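Local structure of CBS domain-containing protein (6XNU) at residues K36-L42 against Y58-L64. The protein binds the second messenger c-di-AMP, probably through its CBS domains, and controls (p)ppGpp and c-di-AMP homeostasis in Listeria monocytogenes. Numbering follows the deposited sequence.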
loop_
_atom_site.group_PDB
_atom_site.type_symbol
_atom_site.label_atom_id
_atom_site.label_comp_id
_atom_site.label_asym_id
_atom_site.label_seq_id
_atom_site.Cartn_x
_atom_site.Cartn_y
_atom_site.Cartn_z
ATOM N N LYS A 36 2.692 -3.154 -17.081
ATOM C CA LYS A 36 1.489 -3.035 -16.261
ATOM C C LYS A 36 1.744 -2.294 -14.956
ATOM O O LYS A 36 0.804 -2.109 -14.169
ATOM C CB LYS A 36 0.919 -4.429 -15.951
ATOM C CG LYS A 36 0.508 -5.226 -17.172
ATOM C CD LYS A 36 0.231 -6.683 -16.802
ATOM C CE LYS A 36 -0.407 -7.431 -17.953
ATOM N NZ LYS A 36 -0.321 -8.907 -17.757
ATOM N N VAL A 37 2.985 -1.886 -14.700
ATOM C CA VAL A 37 3.368 -1.176 -13.484
ATOM C C VAL A 37 3.694 0.257 -13.879
ATOM O O VAL A 37 4.575 0.488 -14.713
ATOM C CB VAL A 37 4.575 -1.836 -12.794
ATOM C CG1 VAL A 37 4.876 -1.127 -11.476
ATOM C CG2 VAL A 37 4.351 -3.352 -12.574
ATOM N N ALA A 38 2.977 1.221 -13.312
ATOM C CA ALA A 38 3.317 2.609 -13.584
ATOM C C ALA A 38 4.684 2.935 -12.997
ATOM O O ALA A 38 5.126 2.328 -12.013
ATOM C CB ALA A 38 2.260 3.545 -13.007
ATOM N N HIS A 39 5.375 3.880 -13.636
ATOM C CA HIS A 39 6.665 4.339 -13.143
ATOM C C HIS A 39 6.794 5.832 -13.394
ATOM O O HIS A 39 6.020 6.429 -14.145
ATOM C CB HIS A 39 7.840 3.586 -13.801
ATOM C CG HIS A 39 8.032 3.893 -15.256
ATOM N ND1 HIS A 39 7.551 3.079 -16.259
ATOM C CD2 HIS A 39 8.672 4.913 -15.878
ATOM C CE1 HIS A 39 7.883 3.586 -17.435
ATOM N NE2 HIS A 39 8.565 4.700 -17.232
ATOM N N VAL A 40 7.791 6.433 -12.748
ATOM C CA VAL A 40 8.228 7.780 -13.078
ATOM C C VAL A 40 9.696 7.702 -13.488
ATOM O O VAL A 40 10.354 6.668 -13.338
ATOM C CB VAL A 40 8.025 8.766 -11.912
ATOM C CG1 VAL A 40 6.547 9.031 -11.715
ATOM C CG2 VAL A 40 8.633 8.206 -10.642
ATOM N N GLN A 41 10.201 8.812 -14.020
ATOM C CA GLN A 41 11.561 8.896 -14.534
ATOM C C GLN A 41 12.372 9.887 -13.711
ATOM O O GLN A 41 11.832 10.879 -13.211
ATOM C CB GLN A 41 11.580 9.350 -16.003
ATOM C CG GLN A 41 10.785 8.490 -16.966
ATOM C CD GLN A 41 10.499 9.220 -18.265
ATOM O OE1 GLN A 41 10.342 8.607 -19.321
ATOM N NE2 GLN A 41 10.434 10.547 -18.193
ATOM N N LEU A 42 13.680 9.629 -13.583
ATOM C CA LEU A 42 14.564 10.641 -13.012
ATOM C C LEU A 42 14.327 11.979 -13.699
ATOM O O LEU A 42 14.184 12.051 -14.925
ATOM C CB LEU A 42 16.035 10.240 -13.164
ATOM C CG LEU A 42 16.501 8.959 -12.485
ATOM C CD1 LEU A 42 17.918 8.597 -12.927
ATOM C CD2 LEU A 42 16.427 9.084 -10.969
ATOM N N TYR A 58 -1.120 1.665 -7.550
ATOM C CA TYR A 58 -0.045 1.209 -6.682
ATOM C C TYR A 58 0.322 2.327 -5.716
ATOM O O TYR A 58 0.428 3.485 -6.122
ATOM C CB TYR A 58 1.193 0.814 -7.499
ATOM C CG TYR A 58 0.999 -0.444 -8.307
ATOM C CD1 TYR A 58 1.125 -1.689 -7.713
ATOM C CD2 TYR A 58 0.686 -0.385 -9.661
ATOM C CE1 TYR A 58 0.946 -2.853 -8.442
ATOM C CE2 TYR A 58 0.512 -1.551 -10.406
ATOM C CZ TYR A 58 0.640 -2.777 -9.782
ATOM O OH TYR A 58 0.466 -3.952 -10.490
ATOM N N SER A 59 0.547 1.980 -4.444
ATOM C CA SER A 59 0.942 2.997 -3.472
ATOM C C SER A 59 2.431 3.332 -3.535
ATOM O O SER A 59 2.837 4.398 -3.057
ATOM C CB SER A 59 0.557 2.559 -2.057
ATOM O OG SER A 59 1.401 1.541 -1.578
ATOM N N VAL A 60 3.244 2.449 -4.099
ATOM C CA VAL A 60 4.671 2.675 -4.315
ATOM C C VAL A 60 4.970 2.293 -5.753
ATOM O O VAL A 60 4.528 1.233 -6.209
ATOM C CB VAL A 60 5.538 1.841 -3.351
ATOM C CG1 VAL A 60 7.019 2.049 -3.642
ATOM C CG2 VAL A 60 5.226 2.174 -1.898
ATOM N N ILE A 61 5.717 3.142 -6.464
ATOM C CA ILE A 61 6.042 2.857 -7.865
ATOM C C ILE A 61 7.536 2.996 -8.103
ATOM O O ILE A 61 8.227 3.726 -7.378
ATOM C CB ILE A 61 5.262 3.759 -8.838
ATOM C CG1 ILE A 61 5.577 5.243 -8.609
ATOM C CG2 ILE A 61 3.760 3.481 -8.754
ATOM C CD1 ILE A 61 4.875 6.197 -9.584
ATOM N N PRO A 62 8.067 2.320 -9.110
ATOM C CA PRO A 62 9.498 2.427 -9.404
ATOM C C PRO A 62 9.845 3.747 -10.069
ATOM O O PRO A 62 9.027 4.374 -10.751
ATOM C CB PRO A 62 9.753 1.247 -10.349
ATOM C CG PRO A 62 8.411 0.919 -10.929
ATOM C CD PRO A 62 7.426 1.205 -9.828
ATOM N N VAL A 63 11.089 4.163 -9.855
ATOM C CA VAL A 63 11.679 5.300 -10.546
ATOM C C VAL A 63 12.756 4.748 -11.469
ATOM O O VAL A 63 13.673 4.062 -11.008
ATOM C CB VAL A 63 12.265 6.323 -9.563
ATOM C CG1 VAL A 63 12.814 7.505 -10.315
ATOM C CG2 VAL A 63 11.215 6.776 -8.559
ATOM N N LEU A 64 12.622 5.019 -12.765
ATOM C CA LEU A 64 13.516 4.510 -13.795
ATOM C C LEU A 64 14.315 5.648 -14.412
ATOM O O LEU A 64 13.960 6.822 -14.284
ATOM C CB LEU A 64 12.730 3.797 -14.899
ATOM C CG LEU A 64 11.742 2.722 -14.442
ATOM C CD1 LEU A 64 11.138 2.041 -15.671
ATOM C CD2 LEU A 64 12.427 1.734 -13.524
#
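The parallel pairing of Val40 and Gln41 with Val63 and Leu64 closes a beta-alpha-beta unit of the CBS fold, in which helix 46-56 connects strand 40-41 to the central strand 60-64. Three backbone hydrogen bonds join the strands. Val40 N donates to Pro62 O (3.1 Å), and Leu42 N to Leu64 O (2.9 Å). Between them, Leu64 N donates to Val40 O (2.9 Å). Two residues before Leu64 the same pattern would need an N-H from Pro62, which a proline lacks; Ala38 O instead meets Pro62 CD at 3.4 Å and is buried with no polar partner. On the face of Val40 and Val63, methyl CG2 of each valine meets the other at 3.6 Å, and Val40 CG1 reaches Ile61 CD1; Val99 of helix 99-102 packs on both valines. On the side of Gln41 and Leu64, Val37, its CG1 anti to the backbone N (chi1 -176°), lays that methyl against Pro62 CD, and Val37 also touches Ile141 of strand 138-143. On this side too, Leu64 crosses the imidazole of His39 at about a right angle, its methyl CD1 lying over the ring centre, 3.7 Å from the centroid and 11° off the normal.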